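Local coordinates for putative fumarylacetoacetate hydrolase family protein (Yersinia pestis, PDB 3S52) that is of unknown function but is a putative member of the fumarylacetoacetate hydrolase family, at residues E141-T153 and Q161-P173. Sequence-based numbering, arbitrary orientation.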
loop_
_atom_site.group_PDB
_atom_site.type_symbol
_atom_site.label_atom_id
_atom_site.label_comp_id
_atom_site.label_asym_id
_atom_site.label_seq_id
_atom_site.Cartn_x
_atom_site.Cartn_y
_atom_site.Cartn_z
ATOM N N GLU A 141 20.148 16.410 -15.232
ATOM C CA GLU A 141 21.503 16.214 -14.722
ATOM C C GLU A 141 21.838 14.753 -14.411
ATOM O O GLU A 141 22.985 14.437 -14.081
ATOM C CB GLU A 141 21.716 17.056 -13.448
ATOM C CG GLU A 141 21.359 18.532 -13.599
ATOM C CD GLU A 141 22.245 19.258 -14.617
ATOM O OE1 GLU A 141 23.397 18.819 -14.838
ATOM O OE2 GLU A 141 21.793 20.270 -15.200
ATOM N N PHE A 142 20.854 13.861 -14.501
ATOM C CA PHE A 142 21.052 12.510 -13.967
ATOM C C PHE A 142 21.771 11.545 -14.913
ATOM O O PHE A 142 22.410 10.601 -14.473
ATOM C CB PHE A 142 19.742 11.896 -13.452
ATOM C CG PHE A 142 19.950 10.644 -12.632
ATOM C CD1 PHE A 142 19.653 9.397 -13.152
ATOM C CD2 PHE A 142 20.491 10.721 -11.360
ATOM C CE1 PHE A 142 19.847 8.244 -12.400
ATOM C CE2 PHE A 142 20.707 9.592 -10.613
ATOM C CZ PHE A 142 20.382 8.342 -11.128
ATOM N N GLY A 143 21.651 11.773 -16.211
ATOM C CA GLY A 143 22.255 10.869 -17.175
ATOM C C GLY A 143 21.375 9.657 -17.441
ATOM O O GLY A 143 20.159 9.699 -17.235
ATOM N N ASP A 144 21.995 8.563 -17.870
ATOM C CA ASP A 144 21.249 7.372 -18.228
ATOM C C ASP A 144 20.867 6.648 -16.951
ATOM O O ASP A 144 21.717 6.122 -16.235
ATOM C CB ASP A 144 22.116 6.469 -19.106
ATOM C CG ASP A 144 21.386 5.213 -19.567
ATOM O OD1 ASP A 144 20.271 4.935 -19.074
ATOM O OD2 ASP A 144 21.948 4.491 -20.422
ATOM N N ALA A 145 19.565 6.621 -16.681
ATOM C CA ALA A 145 18.998 6.029 -15.468
ATOM C C ALA A 145 19.280 4.535 -15.351
ATOM O O ALA A 145 19.487 4.016 -14.257
ATOM C CB ALA A 145 17.502 6.298 -15.398
ATOM N N GLN A 146 19.290 3.875 -16.504
ATOM C CA GLN A 146 19.517 2.441 -16.602
ATOM C C GLN A 146 20.995 2.074 -16.502
ATOM O O GLN A 146 21.376 0.939 -16.771
ATOM C CB GLN A 146 18.933 1.914 -17.915
ATOM C CG GLN A 146 18.387 0.498 -17.843
ATOM C CD GLN A 146 17.254 0.353 -16.851
ATOM O OE1 GLN A 146 16.165 0.883 -17.052
ATOM N NE2 GLN A 146 17.505 -0.375 -15.775
ATOM N N GLN A 147 21.824 3.036 -16.114
ATOM C CA GLN A 147 23.255 2.796 -15.973
ATOM C C GLN A 147 23.790 3.403 -14.683
ATOM O O GLN A 147 24.995 3.535 -14.493
ATOM C CB GLN A 147 24.015 3.347 -17.175
ATOM C CG GLN A 147 24.007 2.420 -18.371
ATOM C CD GLN A 147 25.254 2.550 -19.213
ATOM O OE1 GLN A 147 26.217 1.808 -19.033
ATOM N NE2 GLN A 147 25.245 3.500 -20.137
ATOM N N ALA A 148 22.874 3.769 -13.798
ATOM C CA ALA A 148 23.230 4.360 -12.504
ATOM C C ALA A 148 23.837 3.386 -11.483
ATOM O O ALA A 148 23.401 2.245 -11.360
ATOM C CB ALA A 148 22.024 5.067 -11.903
ATOM N N ASP A 149 24.838 3.868 -10.747
ATOM C CA ASP A 149 25.502 3.109 -9.705
ATOM C C ASP A 149 24.886 3.372 -8.329
ATOM O O ASP A 149 24.550 4.500 -7.992
ATOM C CB ASP A 149 26.997 3.422 -9.688
ATOM C CG ASP A 149 27.712 2.875 -10.917
ATOM O OD1 ASP A 149 27.958 1.637 -10.982
ATOM O OD2 ASP A 149 28.029 3.692 -11.815
ATOM N N LEU A 150 24.743 2.314 -7.544
ATOM C CA LEU A 150 24.215 2.411 -6.193
ATOM C C LEU A 150 25.187 1.713 -5.259
ATOM O O LEU A 150 25.612 0.598 -5.538
ATOM C CB LEU A 150 22.887 1.654 -6.098
ATOM C CG LEU A 150 21.724 2.007 -7.007
ATOM C CD1 LEU A 150 20.751 0.847 -7.081
ATOM C CD2 LEU A 150 21.042 3.250 -6.487
ATOM N N SER A 151 25.510 2.339 -4.137
ATOM C CA SER A 151 26.392 1.700 -3.180
ATOM C C SER A 151 25.954 2.031 -1.768
ATOM O O SER A 151 25.478 3.131 -1.486
ATOM C CB SER A 151 27.845 2.107 -3.408
ATOM O OG SER A 151 28.003 3.496 -3.223
ATOM N N LEU A 152 26.088 1.056 -0.883
ATOM C CA LEU A 152 25.721 1.254 0.501
ATOM C C LEU A 152 26.881 0.741 1.291
ATOM O O LEU A 152 27.281 -0.400 1.108
ATOM C CB LEU A 152 24.478 0.444 0.860
ATOM C CG LEU A 152 24.137 0.409 2.352
ATOM C CD1 LEU A 152 23.875 1.835 2.856
ATOM C CD2 LEU A 152 22.935 -0.481 2.618
ATOM N N THR A 153 27.434 1.607 2.131
ATOM C CA THR A 153 28.535 1.272 3.016
ATOM C C THR A 153 27.992 1.379 4.434
ATOM O O THR A 153 27.348 2.364 4.780
ATOM C CB THR A 153 29.701 2.270 2.839
ATOM O OG1 THR A 153 30.242 2.143 1.518
ATOM C CG2 THR A 153 30.794 2.013 3.827
ATOM N N GLN A 161 26.760 -2.925 -3.644
ATOM C CA GLN A 161 27.266 -2.078 -4.723
ATOM C C GLN A 161 26.753 -2.644 -6.032
ATOM O O GLN A 161 27.119 -3.759 -6.397
ATOM C CB GLN A 161 28.811 -2.058 -4.698
ATOM C CG GLN A 161 29.459 -1.130 -5.748
ATOM C CD GLN A 161 30.967 -0.952 -5.543
ATOM O OE1 GLN A 161 31.424 -0.670 -4.433
ATOM N NE2 GLN A 161 31.742 -1.121 -6.618
ATOM N N GLY A 162 25.966 -1.873 -6.774
ATOM C CA GLY A 162 25.339 -2.415 -7.959
ATOM C C GLY A 162 25.082 -1.354 -9.004
ATOM O O GLY A 162 25.458 -0.199 -8.830
ATOM N N ASN A 163 24.460 -1.755 -10.102
ATOM C CA ASN A 163 24.180 -0.821 -11.169
ATOM C C ASN A 163 22.854 -1.189 -11.799
ATOM O O ASN A 163 22.570 -2.374 -11.997
ATOM C CB ASN A 163 25.310 -0.830 -12.196
ATOM C CG ASN A 163 25.171 0.273 -13.226
ATOM O OD1 ASN A 163 24.368 0.165 -14.155
ATOM N ND2 ASN A 163 25.957 1.344 -13.072
ATOM N N THR A 164 22.038 -0.183 -12.100
ATOM C CA THR A 164 20.697 -0.434 -12.639
ATOM C C THR A 164 20.692 -1.129 -14.003
ATOM O O THR A 164 19.636 -1.563 -14.481
ATOM C CB THR A 164 19.859 0.847 -12.712
ATOM O OG1 THR A 164 20.487 1.787 -13.599
ATOM C CG2 THR A 164 19.727 1.467 -11.320
ATOM N N ARG A 165 21.856 -1.242 -14.638
ATOM C CA ARG A 165 21.915 -2.000 -15.888
ATOM C C ARG A 165 21.546 -3.462 -15.645
ATOM O O ARG A 165 21.208 -4.192 -16.584
ATOM C CB ARG A 165 23.288 -1.902 -16.560
ATOM C CG ARG A 165 24.398 -2.685 -15.861
ATOM C CD ARG A 165 25.689 -2.711 -16.695
ATOM N NE ARG A 165 26.201 -1.365 -16.939
ATOM C CZ ARG A 165 26.938 -0.669 -16.076
ATOM N NH1 ARG A 165 27.264 -1.183 -14.895
ATOM N NH2 ARG A 165 27.350 0.547 -16.394
ATOM N N ASP A 166 21.594 -3.891 -14.385
ATOM C CA ASP A 166 21.330 -5.287 -14.072
ATOM C C ASP A 166 19.851 -5.550 -13.770
ATOM O O ASP A 166 19.462 -6.681 -13.511
ATOM C CB ASP A 166 22.238 -5.771 -12.931
ATOM C CG ASP A 166 23.709 -5.859 -13.355
ATOM O OD1 ASP A 166 23.971 -6.086 -14.556
ATOM O OD2 ASP A 166 24.605 -5.696 -12.504
HETATM N N MSE A 167 19.022 -4.512 -13.821
HETATM C CA MSE A 167 17.580 -4.713 -13.641
HETATM C C MSE A 167 17.060 -5.755 -14.620
HETATM O O MSE A 167 17.398 -5.717 -15.803
HETATM C CB MSE A 167 16.800 -3.403 -13.830
HETATM C CG MSE A 167 16.958 -2.461 -12.651
HETATM SE SE MSE A 167 16.028 -0.756 -12.854
HETATM C CE MSE A 167 16.762 0.129 -11.321
ATOM N N ILE A 168 16.244 -6.680 -14.122
ATOM C CA ILE A 168 15.600 -7.686 -14.963
ATOM C C ILE A 168 14.500 -7.040 -15.795
ATOM O O ILE A 168 14.426 -7.251 -16.994
ATOM C CB ILE A 168 15.031 -8.858 -14.122
ATOM C CG1 ILE A 168 16.177 -9.720 -13.563
ATOM C CG2 ILE A 168 14.066 -9.695 -14.953
ATOM C CD1 ILE A 168 15.727 -10.725 -12.499
ATOM N N THR A 169 13.654 -6.236 -15.161
ATOM C CA THR A 169 12.708 -5.420 -15.909
ATOM C C THR A 169 13.171 -3.965 -15.810
ATOM O O THR A 169 13.203 -3.407 -14.720
ATOM C CB THR A 169 11.265 -5.556 -15.358
ATOM O OG1 THR A 169 10.926 -6.944 -15.210
ATOM C CG2 THR A 169 10.249 -4.878 -16.305
ATOM N N PRO A 170 13.573 -3.361 -16.945
ATOM C CA PRO A 170 14.101 -1.995 -16.982
ATOM C C PRO A 170 13.056 -0.981 -16.528
ATOM O O PRO A 170 11.866 -1.297 -16.529
ATOM C CB PRO A 170 14.424 -1.791 -18.465
ATOM C CG PRO A 170 14.606 -3.157 -18.990
ATOM C CD PRO A 170 13.554 -3.955 -18.290
ATOM N N ILE A 171 13.508 0.215 -16.151
ATOM C CA ILE A 171 12.652 1.244 -15.552
ATOM C C ILE A 171 11.369 1.564 -16.316
ATOM O O ILE A 171 10.272 1.567 -15.752
ATOM C CB ILE A 171 13.440 2.561 -15.366
ATOM C CG1 ILE A 171 14.536 2.388 -14.304
ATOM C CG2 ILE A 171 12.507 3.703 -15.015
ATOM C CD1 ILE A 171 15.567 3.507 -14.331
ATOM N N ILE A 172 11.504 1.865 -17.599
ATOM C CA ILE A 172 10.344 2.291 -18.377
ATOM C C ILE A 172 9.245 1.221 -18.533
ATOM O O ILE A 172 8.108 1.448 -18.135
ATOM C CB ILE A 172 10.774 2.911 -19.722
ATOM C CG1 ILE A 172 11.349 4.308 -19.454
ATOM C CG2 ILE A 172 9.602 3.003 -20.677
ATOM C CD1 ILE A 172 12.427 4.709 -20.423
ATOM N N PRO A 173 9.582 0.048 -19.093
ATOM C CA PRO A 173 8.565 -1.012 -19.112
ATOM C C PRO A 173 8.034 -1.370 -17.717
ATOM O O PRO A 173 6.879 -1.788 -17.588
ATOM C CB PRO A 173 9.301 -2.217 -19.722
ATOM C CG PRO A 173 10.795 -1.847 -19.694
ATOM C CD PRO A 173 10.830 -0.345 -19.778
HETATM O O HOH W 1 14.210 1.946 -18.862
HETATM O O HOH W 2 24.687 -0.405 -19.546
HETATM O O HOH W 3 29.123 -0.097 -12.725
HETATM O O HOH W 4 28.119 0.282 -8.845
#
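At the open end of the antiparallel hairpin formed by strands 149-154 and 157-163, Leu150 and Gly162 make a hydrogen-bonded pair, Leu150 N to Gly162 O at 2.9 Å and Gly162 N to Leu150 O at 2.8 Å. The backbone pairing runs on through Thr164 N to Ala148 O, and side chains add to it. Asn163 has CG anti to its backbone N (chi1 -172°), which carries ND2 across to two acceptors: Asp149 OD1 at 2.9 Å, met nearly straight but from above the carboxylate plane, and Gln147 O at 2.8 Å, approached from above the carbonyl plane. Its OD1 accepts from Arg165 N, an Asx turn, and also lies over the centre of the Arg165 guanidinium. At that group's edge, NH2 donates to Gln147 OE1 (3.1 Å), the amide and guanidinium planes standing 78° apart. Thr164 OG1 donates in the carbonyl plane, on a lone pair, to Ala145 O. The Gln146 amide bridges the connection from the 3-10 segment 164-166 to helix 171-181: NE2 bonds Thr164 O at 2.8 Å, reaching the face opposite Met167 N, while OE1 receives Ile171 N at 2.9 Å. The arrangement is an antiparallel β-hairpin whose second strand exits through an Asx turn.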